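Local coordinates for protein prolyl-tRNA synthetase (Giardia lamblia ATCC 50803, PDB 3IAL) that probably attaches L-proline to tRNA(Pro) in an ATP-dependent reaction, and is seen here holding the prolyl-adenylate intermediate, at residues S129-W134 with H174-T179; E181-Q186 with Y267-G272; D33-V38 with G289-P294; D29-A34 with Y357-V362; S334-R339 with M399-H404. All blocks are in the same frame, centred on the assembly; numbering follows the deposited sequence. Where two conformers were deposited one is given.

How the contacts relate
From the N terminus, helix 24-34 opens two long loops. Contact 3 (33-38 with 289-294) closes one and contact 4 (29-34 with 357-362) closes the longer one; they share Asp33 and Ala34, and their centres lie about 3 Å apart. Both loops enclose contacts 1 and 2, which follow each other within the class II catalytic core. These two touch through neighbouring strands 167-177 and 263-274, at the prolyl-adenylate site, on the far side of the chain's centre from contacts 3 and 4. Contact 5 (334-339 with 399-404) crosses contact 4 along the chain. It ties the turn after helix 315-334 to the start of the hairpin 402-405/411-414, about 27 Å from contact 3 between centres.

Contact 1 (S129-W134 with H174-T179); sequences SMFSKW and HCCHAT
A single ring carries this helix-on-strand contact: Phe131 meets a backbone carbonyl, a cysteine methylene and a sulfur. His174 O lies at the ring edge, near its plane, 3.8 Å from Phe131 CZ. CD2 touches Cys176 CB, also at 3.8 Å, with CE2 close behind. This carbon comes in obliquely. Cys176 SG completes a sulfur-aromatic contact, 5.4 Å from the centroid of the Phe131 ring and 54° off its normal. The sulfur sits opposite the backbone N about CA-CB (chi1 -171°), which brings it obliquely to the ring.

Phe131 projects from the last turns of helix 124-134, and strand 167-177 runs past at 40° to the local helix axis. Ile145 and Leu268 of the flanking strands also touch the ring. His174 starts toward the helix but its imidazole leads away to the prolyl-adenylate pocket, of which it is a part. There ND1 pairs with Tyr128 OH and NE2 with Glu172 OE2. These two bonds fix the rotation of the imidazole. The contact thus joins the helix to the strands of the class II core mainly by dispersion, with the carbonyl oxygen probably favoured at the slightly positive ring edge, and no hydrogen bond between the two segments.

Contact 2 (E181-Q186 with Y267-G272); sequences EDAVSQ and YLTCAG. With PR8 (5'-O-[(R)-hydroxy{[(2S)-pyrrolidin-2-ylcarbonyl]oxy}phosphoryl]adenosine), chain H.
Ala183 packs on Tyr267 where helix 180-201 lies against the antiparallel strands of the class II synthetase catalytic core, here strand 263-274. The local axes are 8.1 Å apart and only 6° from parallel. At the start of the strand segment, Tyr267 CB meets Ala183 CB at 3.7 Å. The same methyl touches CG and CD2 of the Tyr267 ring from an oblique direction. Leu268 turns away from the helix and packs on Tyr128 of helix 124-134.

Thr269 faces the helix again. Its methyl CG2 rests 3.6 Å from Ala183 O and 3.8 Å from Ala183 CB. Its hydroxyl stands between the backbone N and carbonyl carbon (chi1 68°), which brings OG1 beside Gln186. The two side chains cross at about a right angle, with Gln186 CG 3.5 Å from Thr269 OG1. The hydroxyl is hydrogen-bonded to His177 NE2 and Tyr190 OH. Gln186 bends at chi2, carrying its amide off toward Lys144, whose NZ binds OE1.

Beyond Thr269 the strand enters the active site. Cys270, Ala271 and Gly272 belong to the pocket that holds the prolyl-adenylate. Cys270 SG lies 3.9 Å from CA of the prolyl part of PR8. Ala271 O approaches PR8 CG, and Gly272 N lies 3.5 Å from PR8 CB.

Contact 3 (D33-V38 with G289-P294); sequences DAAELV and GGLVLP
Ala35 and Leu37 meet Leu291 in a small, buried, wholly apolar contact. It joins the turn after helix 24-34 to the connection between helix 276-285 and strand 302-307. One methyl does the work. Leu291 CD1 rests 3.7 Å from Ala35 CB, and Leu37 CD2 is 4.1 Å from the same methyl. The second methyl of Leu37, CD1, is also about 4.1 Å from Leu291 CD1, which therefore faces the forked end of Leu37. The two leucines reach toward each other, tip to tip.

Both leucines place CG beside the backbone N and anti to the carbonyl carbon (chi1 -62° in Leu37 and -58° in Leu291). Each is then extended about CB-CG, with CD1 anti to CA. This carries CD1 of each leucine well out from its backbone. Leu37 continues the apolar layer onto Tyr53 and Met57 of helix 52-71 and onto Leu282 of helix 276-285. Leu291 is covered by Ile31 of helix 24-34, and its backbone pairs with Leu359.

The turn that presents Ala35 and Leu37 ends its helix in a definite way. Glu36 has positive phi (55°), and Glu36 N bonds back to Asp33 O at 2.8 Å. Leu37 N bonds back to Met32 O at 2.9 Å. Together the two bonds into the last turn make this the C-terminal helix cap known as a Schellman motif.

Contact 4 (D29-A34 with Y357-V362); sequences DAIMDA and YELKGV
Leu359 spreads its two methyls over the last turn of helix 24-34. CD1 meets Ile31 CD1 at 3.7 Å and is 4.1 Å from Ala34 CB. CD2 comes to the backbone instead, 3.5 Å from Ala34 O. Ile31 and Leu359 slide past each other in opposite directions. Ile31 CD1 also comes within 4.0 Å of Leu359 O. Neither CB bond points straight across; the ends of both chains make the approach. In Leu359, CG lies opposite the backbone N (chi1 180°), which swings both methyls to the facing helix.

The next shell fixes this end of helix 350-359. Gly361, with positive phi, closes it in a Schellman motif. Within that turn Gly361 N binds Glu358 O at 3.0 Å and Val362 N binds Tyr357 O at 3.1 Å. Gly361 also pairs through its backbone with Leu293. Lys360 runs back to the N-terminal region, where NZ binds Ala35 O and makes a cation-pi contact with Tyr53. Phe15 packs on Leu359.

Direct contact between the segments is thus made by aliphatic carbons, one of them against a carbonyl oxygen, with no hydrogen bond. A polar tie to the turn just after helix 24-34 comes from the ammonium of Lys360.

Contact 5 (S334-R339 with M399-H404); sequences SKLGLR and MKVSSH
In Val401 a chi1 of 178° sets CG1 opposite the backbone N and CG2 opposite the carbonyl carbon, a setting that spreads the two methyls over neighbouring residues, Lys335 and Leu336. CG2 meets Lys335 CB at 4.2 Å. CG1 faces Leu336 CD2 at 4.3 Å. The first bond of Leu336 runs alongside, and its CD2 end comes nearer to Val401. Lys335 does the reverse. Its CB points across the contact, but a bend at chi2 (-72°) sends the rest of the chain away, and only the root of the side chain packs.

Lys335 and Leu336 lie where helix 315-334 gives way to the turn before strand 340-342. Gly337, with positive phi, is the first residue to leave the helical path. Val401 follows helix 395-399, and strand 402-405 pairs with strand 411-414 as an antiparallel hairpin. Val413 on that partner strand touches both Leu336 and Val401. Thr331 of helix 315-334 and Asn415 also pack on Val401.

The contact sits on the surface of the anticodon-binding region. Its two methyl-to-carbon approaches are loose, at about van der Waals distance or a little beyond, and no hydrogen bond joins the segments. The direct contact can contribute only dispersion and partial shielding of Val401 from water.

Contact 1 (S129-W134 with H174-T179)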
# COMPACT_ATOMS: atom_id res chain seq x y z
N SER B 129 -19.98 2.28 12.27
CA SER B 129 -20.75 1.07 12.57
C SER B 129 -19.87 0.04 13.27
O SER B 129 -20.33 -0.67 14.16
CB SER B 129 -21.36 0.46 11.30
OG SER B 129 -22.26 1.37 10.67
N MET B 130 -18.60 -0.06 12.86
CA MET B 130 -17.66 -0.95 13.56
C MET B 130 -17.13 -0.37 14.87
O MET B 130 -16.95 -1.11 15.83
CB MET B 130 -16.51 -1.37 12.64
CG MET B 130 -16.97 -2.14 11.39
SD MET B 130 -17.95 -3.64 11.72
CE MET B 130 -16.73 -4.61 12.63
N PHE B 131 -16.89 0.94 14.93
CA PHE B 131 -16.52 1.58 16.22
C PHE B 131 -17.54 1.28 17.32
O PHE B 131 -17.18 1.12 18.50
CB PHE B 131 -16.39 3.10 16.07
CG PHE B 131 -15.09 3.57 15.43
CD1 PHE B 131 -14.24 2.68 14.76
CD2 PHE B 131 -14.74 4.92 15.48
CE1 PHE B 131 -13.05 3.13 14.18
CE2 PHE B 131 -13.56 5.37 14.89
CZ PHE B 131 -12.70 4.47 14.25
N SER B 132 -18.81 1.20 16.94
CA SER B 132 -19.90 0.86 17.85
C SER B 132 -19.67 -0.47 18.56
O SER B 132 -20.06 -0.65 19.71
CB SER B 132 -21.23 0.79 17.09
OG SER B 132 -22.33 0.77 17.98
N LYS B 133 -19.05 -1.41 17.85
CA LYS B 133 -18.71 -2.72 18.41
C LYS B 133 -17.38 -2.70 19.16
O LYS B 133 -17.25 -3.32 20.22
CB LYS B 133 -18.68 -3.77 17.29
CG LYS B 133 -19.98 -3.85 16.48
CD LYS B 133 -19.88 -4.88 15.37
CE LYS B 133 -21.15 -4.93 14.54
NZ LYS B 133 -21.39 -3.63 13.86
N TRP B 134 -16.39 -1.99 18.64
CA TRP B 134 -15.05 -1.95 19.24
C TRP B 134 -14.95 -1.09 20.51
O TRP B 134 -14.05 -1.28 21.32
CB TRP B 134 -14.02 -1.48 18.23
CG TRP B 134 -13.94 -2.32 16.98
CD1 TRP B 134 -14.34 -3.62 16.83
CD2 TRP B 134 -13.38 -1.93 15.72
NE1 TRP B 134 -14.09 -4.05 15.55
CE2 TRP B 134 -13.50 -3.04 14.85
CE3 TRP B 134 -12.80 -0.75 15.24
CZ2 TRP B 134 -13.05 -3.00 13.53
CZ3 TRP B 134 -12.36 -0.71 13.93
CH2 TRP B 134 -12.49 -1.82 13.09
N HIS B 174 -9.46 8.11 10.91
CA HIS B 174 -10.67 8.27 11.73
C HIS B 174 -10.31 7.91 13.17
O HIS B 174 -9.78 6.82 13.43
CB HIS B 174 -11.79 7.34 11.27
CG HIS B 174 -12.27 7.59 9.87
ND1 HIS B 174 -13.41 8.31 9.59
CD2 HIS B 174 -11.76 7.21 8.67
CE1 HIS B 174 -13.58 8.37 8.28
NE2 HIS B 174 -12.59 7.71 7.69
N CYS B 175 -10.58 8.83 14.11
CA CYS B 175 -10.25 8.61 15.51
C CYS B 175 -11.45 8.86 16.40
O CYS B 175 -12.25 9.76 16.15
CB CYS B 175 -9.11 9.51 15.96
SG CYS B 175 -7.59 9.30 15.02
N CYS B 176 -11.53 8.05 17.45
CA CYS B 176 -12.59 8.10 18.42
C CYS B 176 -11.98 8.52 19.76
O CYS B 176 -10.99 7.94 20.21
CB CYS B 176 -13.22 6.72 18.52
SG CYS B 176 -14.72 6.62 19.47
N HIS B 177 -12.58 9.54 20.38
CA HIS B 177 -11.99 10.23 21.51
C HIS B 177 -12.91 10.28 22.72
O HIS B 177 -14.12 10.42 22.58
CB HIS B 177 -11.65 11.67 21.11
CG HIS B 177 -10.87 11.77 19.83
ND1 HIS B 177 -9.52 11.52 19.76
CD2 HIS B 177 -11.26 12.13 18.58
CE1 HIS B 177 -9.11 11.71 18.52
NE2 HIS B 177 -10.14 12.09 17.79
N ALA B 178 -12.33 10.18 23.91
CA ALA B 178 -13.11 10.20 25.14
C ALA B 178 -13.79 11.55 25.37
O ALA B 178 -14.94 11.60 25.81
CB ALA B 178 -12.23 9.84 26.33
N THR B 179 -13.08 12.64 25.07
CA THR B 179 -13.55 13.98 25.37
C THR B 179 -13.38 14.96 24.21
O THR B 179 -12.61 14.73 23.28
CB THR B 179 -12.77 14.61 26.54
OG1 THR B 179 -11.41 14.81 26.12
CG2 THR B 179 -12.82 13.74 27.82

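Contact 2 (E181-Q186 with Y267-G272)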
# COMPACT_ATOMS: atom_id res chain seq x y z
N GLU B 181 -11.85 17.78 24.35
CA GLU B 181 -10.47 18.26 24.36
C GLU B 181 -9.54 17.34 23.56
O GLU B 181 -8.66 17.81 22.86
CB GLU B 181 -9.96 18.42 25.80
CG GLU B 181 -10.72 19.45 26.63
CD GLU B 181 -11.83 18.84 27.49
OE1 GLU B 181 -12.70 18.12 26.95
OE2 GLU B 181 -11.83 19.10 28.72
N ASP B 182 -9.71 16.02 23.70
CA ASP B 182 -8.90 15.07 22.92
C ASP B 182 -9.17 15.22 21.43
O ASP B 182 -8.27 15.08 20.62
CB ASP B 182 -9.23 13.62 23.30
CG ASP B 182 -8.94 13.29 24.75
OD1 ASP B 182 -8.01 13.86 25.36
OD2 ASP B 182 -9.65 12.41 25.29
N ALA B 183 -10.44 15.46 21.07
CA ALA B 183 -10.84 15.64 19.68
C ALA B 183 -10.12 16.85 19.08
O ALA B 183 -9.51 16.75 18.03
CB ALA B 183 -12.35 15.80 19.57
N VAL B 184 -10.18 17.98 19.78
CA VAL B 184 -9.47 19.19 19.36
C VAL B 184 -7.96 18.97 19.25
O VAL B 184 -7.35 19.40 18.29
CB VAL B 184 -9.76 20.37 20.33
CG1 VAL B 184 -8.77 21.50 20.10
CG2 VAL B 184 -11.20 20.85 20.15
N SER B 185 -7.37 18.29 20.22
CA SER B 185 -5.94 17.98 20.17
C SER B 185 -5.58 17.10 18.96
O SER B 185 -4.50 17.24 18.37
CB SER B 185 -5.48 17.31 21.47
OG SER B 185 -4.14 16.84 21.35
N GLN B 186 -6.48 16.19 18.59
CA GLN B 186 -6.24 15.32 17.43
C GLN B 186 -6.07 16.11 16.13
O GLN B 186 -5.26 15.75 15.28
CB GLN B 186 -7.36 14.29 17.26
CG GLN B 186 -7.01 13.16 16.28
CD GLN B 186 -5.84 12.34 16.76
OE1 GLN B 186 -5.78 11.96 17.92
NE2 GLN B 186 -4.87 12.11 15.88
N TYR B 267 -16.30 11.51 21.07
CA TYR B 267 -16.12 12.44 19.96
C TYR B 267 -15.45 11.73 18.80
O TYR B 267 -14.65 10.82 19.02
CB TYR B 267 -15.27 13.63 20.41
CG TYR B 267 -16.07 14.74 21.05
CD1 TYR B 267 -16.71 14.56 22.27
CD2 TYR B 267 -16.19 15.98 20.42
CE1 TYR B 267 -17.45 15.58 22.86
CE2 TYR B 267 -16.92 17.00 21.00
CZ TYR B 267 -17.55 16.80 22.22
OH TYR B 267 -18.27 17.83 22.77
N LEU B 268 -15.78 12.13 17.57
CA LEU B 268 -15.13 11.60 16.37
C LEU B 268 -14.39 12.69 15.58
O LEU B 268 -14.87 13.81 15.44
CB LEU B 268 -16.16 10.90 15.47
CG LEU B 268 -16.82 9.63 16.02
CD1 LEU B 268 -17.96 9.21 15.11
CD2 LEU B 268 -15.83 8.48 16.23
N THR B 269 -13.22 12.34 15.06
CA THR B 269 -12.49 13.19 14.13
C THR B 269 -12.05 12.38 12.90
O THR B 269 -11.98 11.15 12.94
CB THR B 269 -11.27 13.87 14.79
OG1 THR B 269 -10.26 12.89 15.12
CG2 THR B 269 -11.69 14.62 16.07
N CYS B 270 -11.77 13.08 11.80
CA CYS B 270 -11.19 12.44 10.62
C CYS B 270 -10.35 13.38 9.79
O CYS B 270 -10.47 14.59 9.90
CB CYS B 270 -12.25 11.77 9.76
SG CYS B 270 -13.54 12.83 9.15
N ALA B 271 -9.49 12.80 8.97
CA ALA B 271 -8.58 13.56 8.13
C ALA B 271 -8.39 12.83 6.82
O ALA B 271 -8.25 11.61 6.81
CB ALA B 271 -7.24 13.78 8.82
N GLY B 272 -8.38 13.58 5.73
CA GLY B 272 -8.27 13.00 4.40
C GLY B 272 -7.31 13.75 3.50
O GLY B 272 -7.34 14.98 3.44
C PR8 H . -13.34 13.74 3.95
N PR8 H . -13.84 11.67 5.09
O PR8 H . -13.78 13.16 2.95
P PR8 H . -12.81 15.71 2.52
N1 PR8 H . -10.64 13.91 -6.78
C2 PR8 H . -9.49 13.91 -6.13
N3 PR8 H . -9.41 14.20 -4.82
C4 PR8 H . -10.49 14.51 -4.12
C5 PR8 H . -11.72 14.53 -4.77
C6 PR8 H . -11.78 14.21 -6.13
N6 PR8 H . -12.95 14.22 -6.76
N7 PR8 H . -12.64 14.86 -3.88
C8 PR8 H . -12.03 15.04 -2.71
N9 PR8 H . -10.71 14.84 -2.85
CA PR8 H . -13.27 13.02 5.29
CB PR8 H . -11.81 12.82 5.67
CD PR8 H . -12.90 10.71 5.64
CG PR8 H . -11.53 11.35 5.36
C1' PR8 H . -9.71 14.97 -1.74
O10 PR8 H . -12.91 15.03 3.98
O1P PR8 H . -14.14 16.01 1.93
C2' PR8 H . -9.53 16.43 -1.26
O2' PR8 H . -8.14 16.70 -1.01
O2P PR8 H . -11.97 17.06 2.74
C3' PR8 H . -10.24 16.43 0.07
O3' PR8 H . -9.73 17.47 0.90
C4' PR8 H . -9.77 15.08 0.55
O4' PR8 H . -10.14 14.23 -0.56
C5' PR8 H . -10.49 14.73 1.84
O5' PR8 H . -11.89 14.74 1.63

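Contact 3 (D33-V38 with G289-P294)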
# COMPACT_ATOMS: atom_id res chain seq x y z
N ASP B 33 0.52 13.20 -19.74
CA ASP B 33 0.78 12.25 -20.82
C ASP B 33 2.27 12.09 -21.15
O ASP B 33 2.78 10.97 -21.16
CB ASP B 33 0.00 12.66 -22.08
CG ASP B 33 -1.52 12.62 -21.87
OD1 ASP B 33 -1.97 12.18 -20.79
OD2 ASP B 33 -2.25 13.04 -22.79
N ALA B 34 2.95 13.21 -21.40
CA ALA B 34 4.34 13.18 -21.85
C ALA B 34 5.28 12.51 -20.84
O ALA B 34 6.20 11.79 -21.23
CB ALA B 34 4.84 14.60 -22.18
N ALA B 35 5.03 12.74 -19.55
CA ALA B 35 5.84 12.08 -18.50
C ALA B 35 5.30 10.68 -18.14
O ALA B 35 5.86 10.00 -17.29
CB ALA B 35 5.94 12.98 -17.28
N GLU B 36 4.22 10.26 -18.81
CA GLU B 36 3.60 8.95 -18.62
C GLU B 36 3.21 8.70 -17.16
O GLU B 36 3.52 7.67 -16.58
CB GLU B 36 4.49 7.84 -19.21
CG GLU B 36 4.85 8.15 -20.68
CD GLU B 36 5.38 6.96 -21.45
OE1 GLU B 36 6.11 6.14 -20.87
OE2 GLU B 36 5.09 6.87 -22.66
N LEU B 37 2.51 9.67 -16.59
CA LEU B 37 2.11 9.62 -15.18
C LEU B 37 0.80 8.86 -15.03
O LEU B 37 0.66 8.02 -14.15
CB LEU B 37 1.94 11.04 -14.64
CG LEU B 37 3.18 11.93 -14.63
CD1 LEU B 37 2.90 13.24 -13.90
CD2 LEU B 37 4.36 11.19 -14.02
N VAL B 38 -0.15 9.19 -15.89
CA VAL B 38 -1.47 8.58 -15.90
C VAL B 38 -1.88 8.28 -17.34
O VAL B 38 -1.27 8.77 -18.29
CB VAL B 38 -2.53 9.52 -15.29
CG1 VAL B 38 -2.20 9.84 -13.84
CG2 VAL B 38 -2.64 10.79 -16.11
N GLY B 289 10.32 22.87 -19.03
CA GLY B 289 10.89 21.59 -19.45
C GLY B 289 10.09 20.38 -18.97
O GLY B 289 10.43 19.24 -19.31
N GLY B 290 9.06 20.62 -18.17
CA GLY B 290 8.24 19.55 -17.61
C GLY B 290 8.31 19.50 -16.09
O GLY B 290 8.21 20.53 -15.43
N LEU B 291 8.51 18.30 -15.55
CA LEU B 291 8.45 18.07 -14.12
C LEU B 291 9.74 18.49 -13.44
O LEU B 291 10.80 18.50 -14.05
CB LEU B 291 8.18 16.59 -13.80
CG LEU B 291 6.91 15.96 -14.36
CD1 LEU B 291 6.85 14.48 -14.04
CD2 LEU B 291 5.67 16.67 -13.84
N VAL B 292 9.61 18.85 -12.16
CA VAL B 292 10.71 19.14 -11.27
C VAL B 292 10.31 18.51 -9.93
O VAL B 292 9.54 19.09 -9.18
CB VAL B 292 10.89 20.68 -11.11
CG1 VAL B 292 11.90 21.01 -10.03
CG2 VAL B 292 11.26 21.33 -12.46
N LEU B 293 10.82 17.32 -9.64
CA LEU B 293 10.32 16.50 -8.54
C LEU B 293 11.09 16.69 -7.23
O LEU B 293 12.31 16.59 -7.22
CB LEU B 293 10.37 15.01 -8.92
CG LEU B 293 9.60 14.61 -10.18
CD1 LEU B 293 9.89 13.15 -10.53
CD2 LEU B 293 8.11 14.85 -10.00
N PRO B 294 10.38 16.95 -6.13
CA PRO B 294 11.01 16.81 -4.82
C PRO B 294 11.54 15.38 -4.63
O PRO B 294 10.95 14.44 -5.19
CB PRO B 294 9.87 17.10 -3.85
CG PRO B 294 8.88 17.90 -4.63
CD PRO B 294 8.97 17.37 -6.02

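Contact 4 (D29-A34 with Y357-V362)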
# COMPACT_ATOMS: atom_id res chain seq x y z
N ASP B 29 -2.30 18.86 -18.49
CA ASP B 29 -2.75 17.75 -19.34
C ASP B 29 -1.61 17.16 -20.16
O ASP B 29 -1.48 15.93 -20.24
CB ASP B 29 -3.87 18.19 -20.28
CG ASP B 29 -5.19 18.43 -19.55
OD1 ASP B 29 -5.38 17.90 -18.43
OD2 ASP B 29 -6.02 19.16 -20.11
N ALA B 30 -0.79 18.01 -20.77
CA ALA B 30 0.32 17.54 -21.59
C ALA B 30 1.39 16.83 -20.75
O ALA B 30 1.87 15.76 -21.12
CB ALA B 30 0.93 18.70 -22.39
N ILE B 31 1.76 17.40 -19.60
CA ILE B 31 2.76 16.75 -18.75
C ILE B 31 2.26 15.39 -18.20
O ILE B 31 3.05 14.47 -18.08
CB ILE B 31 3.28 17.67 -17.61
CG1 ILE B 31 4.66 17.19 -17.12
CG2 ILE B 31 2.28 17.75 -16.45
CD1 ILE B 31 5.69 16.93 -18.24
N MET B 32 0.96 15.27 -17.91
CA MET B 32 0.38 13.99 -17.46
C MET B 32 0.70 12.89 -18.46
O MET B 32 1.10 11.78 -18.07
CB MET B 32 -1.14 14.05 -17.30
CG MET B 32 -1.69 14.82 -16.12
SD MET B 32 -1.20 14.20 -14.50
CE MET B 32 0.02 15.42 -14.06
N ASP B 33 0.52 13.20 -19.74
CA ASP B 33 0.78 12.25 -20.82
C ASP B 33 2.27 12.09 -21.15
O ASP B 33 2.78 10.97 -21.16
CB ASP B 33 0.00 12.66 -22.08
CG ASP B 33 -1.52 12.62 -21.87
OD1 ASP B 33 -1.97 12.18 -20.79
OD2 ASP B 33 -2.25 13.04 -22.79
N ALA B 34 2.95 13.21 -21.40
CA ALA B 34 4.34 13.18 -21.85
C ALA B 34 5.28 12.51 -20.84
O ALA B 34 6.20 11.79 -21.23
CB ALA B 34 4.84 14.60 -22.18
N TYR B 357 15.17 13.29 -19.28
CA TYR B 357 15.36 13.32 -17.83
C TYR B 357 14.86 14.61 -17.20
O TYR B 357 14.36 14.60 -16.07
CB TYR B 357 16.81 12.99 -17.44
CG TYR B 357 17.15 11.56 -17.79
CD1 TYR B 357 16.43 10.51 -17.25
CD2 TYR B 357 18.16 11.26 -18.70
CE1 TYR B 357 16.70 9.19 -17.57
CE2 TYR B 357 18.44 9.94 -19.05
CZ TYR B 357 17.70 8.91 -18.48
OH TYR B 357 17.95 7.59 -18.79
N GLU B 358 14.94 15.72 -17.93
CA GLU B 358 14.36 16.96 -17.45
C GLU B 358 12.83 16.93 -17.52
O GLU B 358 12.16 17.37 -16.59
CB GLU B 358 14.95 18.16 -18.19
CG GLU B 358 16.45 18.34 -17.84
CD GLU B 358 16.99 19.73 -18.11
OE1 GLU B 358 16.32 20.53 -18.81
OE2 GLU B 358 18.10 20.02 -17.61
N LEU B 359 12.29 16.37 -18.60
CA LEU B 359 10.84 16.12 -18.72
C LEU B 359 10.32 15.33 -17.52
O LEU B 359 9.26 15.64 -16.98
CB LEU B 359 10.53 15.36 -20.02
CG LEU B 359 9.08 15.02 -20.32
CD1 LEU B 359 8.32 16.27 -20.72
CD2 LEU B 359 9.00 13.96 -21.41
N LYS B 360 11.08 14.31 -17.11
CA LYS B 360 10.68 13.42 -16.02
C LYS B 360 11.05 13.96 -14.64
O LYS B 360 10.79 13.31 -13.63
CB LYS B 360 11.31 12.04 -16.22
CG LYS B 360 11.00 11.38 -17.55
CD LYS B 360 9.62 10.76 -17.59
CE LYS B 360 9.60 9.31 -17.13
NZ LYS B 360 8.27 8.67 -17.43
N GLY B 361 11.70 15.12 -14.61
CA GLY B 361 11.99 15.83 -13.38
C GLY B 361 13.00 15.20 -12.44
O GLY B 361 12.94 15.43 -11.22
N VAL B 362 13.94 14.43 -12.98
CA VAL B 362 14.98 13.81 -12.15
C VAL B 362 15.80 14.92 -11.46
O VAL B 362 16.34 15.77 -12.13
CB VAL B 362 15.92 12.90 -12.97
CG1 VAL B 362 17.03 12.30 -12.07
CG2 VAL B 362 15.11 11.80 -13.64

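Contact 5 (S334-R339 with M399-H404)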
# COMPACT_ATOMS: atom_id res chain seq x y z
N SER B 334 24.10 2.25 -1.86
CA SER B 334 24.38 1.45 -0.67
C SER B 334 24.58 2.28 0.60
O SER B 334 24.06 1.92 1.66
CB SER B 334 25.60 0.56 -0.91
OG SER B 334 25.46 -0.14 -2.14
N LYS B 335 25.32 3.38 0.50
CA LYS B 335 25.66 4.19 1.67
C LYS B 335 24.63 5.29 1.99
O LYS B 335 24.48 5.67 3.15
CB LYS B 335 27.04 4.84 1.51
CG LYS B 335 28.22 3.89 1.73
CD LYS B 335 28.39 3.51 3.20
CE LYS B 335 29.76 2.91 3.47
NZ LYS B 335 29.76 2.02 4.67
N LEU B 336 23.94 5.80 0.97
CA LEU B 336 23.00 6.91 1.15
C LEU B 336 21.54 6.53 0.94
O LEU B 336 20.65 7.29 1.31
CB LEU B 336 23.37 8.06 0.20
CG LEU B 336 24.80 8.59 0.29
CD1 LEU B 336 25.09 9.59 -0.83
CD2 LEU B 336 25.06 9.21 1.66
N GLY B 337 21.28 5.36 0.34
CA GLY B 337 19.91 4.92 0.08
C GLY B 337 19.21 5.64 -1.06
O GLY B 337 17.98 5.63 -1.15
N LEU B 338 19.99 6.27 -1.94
CA LEU B 338 19.43 7.01 -3.08
C LEU B 338 19.02 6.08 -4.20
O LEU B 338 19.61 5.00 -4.37
CB LEU B 338 20.44 8.03 -3.61
CG LEU B 338 20.89 9.12 -2.64
CD1 LEU B 338 21.81 10.12 -3.37
CD2 LEU B 338 19.68 9.84 -2.03
N ARG B 339 18.01 6.48 -4.96
CA ARG B 339 17.60 5.77 -6.15
C ARG B 339 18.40 6.35 -7.30
O ARG B 339 18.34 7.55 -7.57
CB ARG B 339 16.09 5.90 -6.37
CG ARG B 339 15.26 5.30 -5.23
CD ARG B 339 13.76 5.46 -5.41
NE ARG B 339 13.30 6.84 -5.24
CZ ARG B 339 13.01 7.43 -4.08
NH1 ARG B 339 13.13 6.77 -2.93
NH2 ARG B 339 12.59 8.68 -4.06
N MET B 399 32.29 10.45 -3.69
CA MET B 399 32.37 9.15 -3.01
C MET B 399 32.50 9.31 -1.48
O MET B 399 32.30 8.35 -0.73
CB MET B 399 33.56 8.33 -3.53
CG MET B 399 33.62 8.14 -5.06
SD MET B 399 32.67 6.76 -5.72
CE MET B 399 33.61 5.36 -5.10
N LYS B 400 32.85 10.51 -1.03
CA LYS B 400 33.07 10.79 0.39
C LYS B 400 31.76 10.75 1.18
O LYS B 400 30.84 11.51 0.89
CB LYS B 400 33.75 12.15 0.56
CG LYS B 400 34.00 12.59 1.99
CD LYS B 400 34.79 13.90 1.96
CE LYS B 400 34.88 14.58 3.30
NZ LYS B 400 35.77 15.80 3.23
N VAL B 401 31.71 9.86 2.17
CA VAL B 401 30.56 9.69 3.04
C VAL B 401 31.05 9.70 4.48
O VAL B 401 31.96 8.94 4.84
CB VAL B 401 29.85 8.34 2.76
CG1 VAL B 401 28.67 8.14 3.71
CG2 VAL B 401 29.37 8.28 1.30
N SER B 402 30.48 10.59 5.30
CA SER B 402 30.75 10.63 6.73
C SER B 402 29.45 10.32 7.48
O SER B 402 28.35 10.66 7.03
CB SER B 402 31.34 11.97 7.16
OG SER B 402 30.40 13.03 7.02
N SER B 403 29.60 9.67 8.63
CA SER B 403 28.46 9.22 9.41
C SER B 403 28.77 9.33 10.89
O SER B 403 29.92 9.17 11.29
CB SER B 403 28.13 7.76 9.07
OG SER B 403 29.14 6.88 9.55
N HIS B 404 27.75 9.60 11.69
CA HIS B 404 27.85 9.50 13.15
C HIS B 404 26.51 9.09 13.76
O HIS B 404 25.47 9.18 13.11
CB HIS B 404 28.35 10.82 13.77
CG HIS B 404 27.39 11.96 13.63
ND1 HIS B 404 27.28 12.72 12.48
CD2 HIS B 404 26.49 12.49 14.51
CE1 HIS B 404 26.37 13.66 12.66
NE2 HIS B 404 25.87 13.53 13.88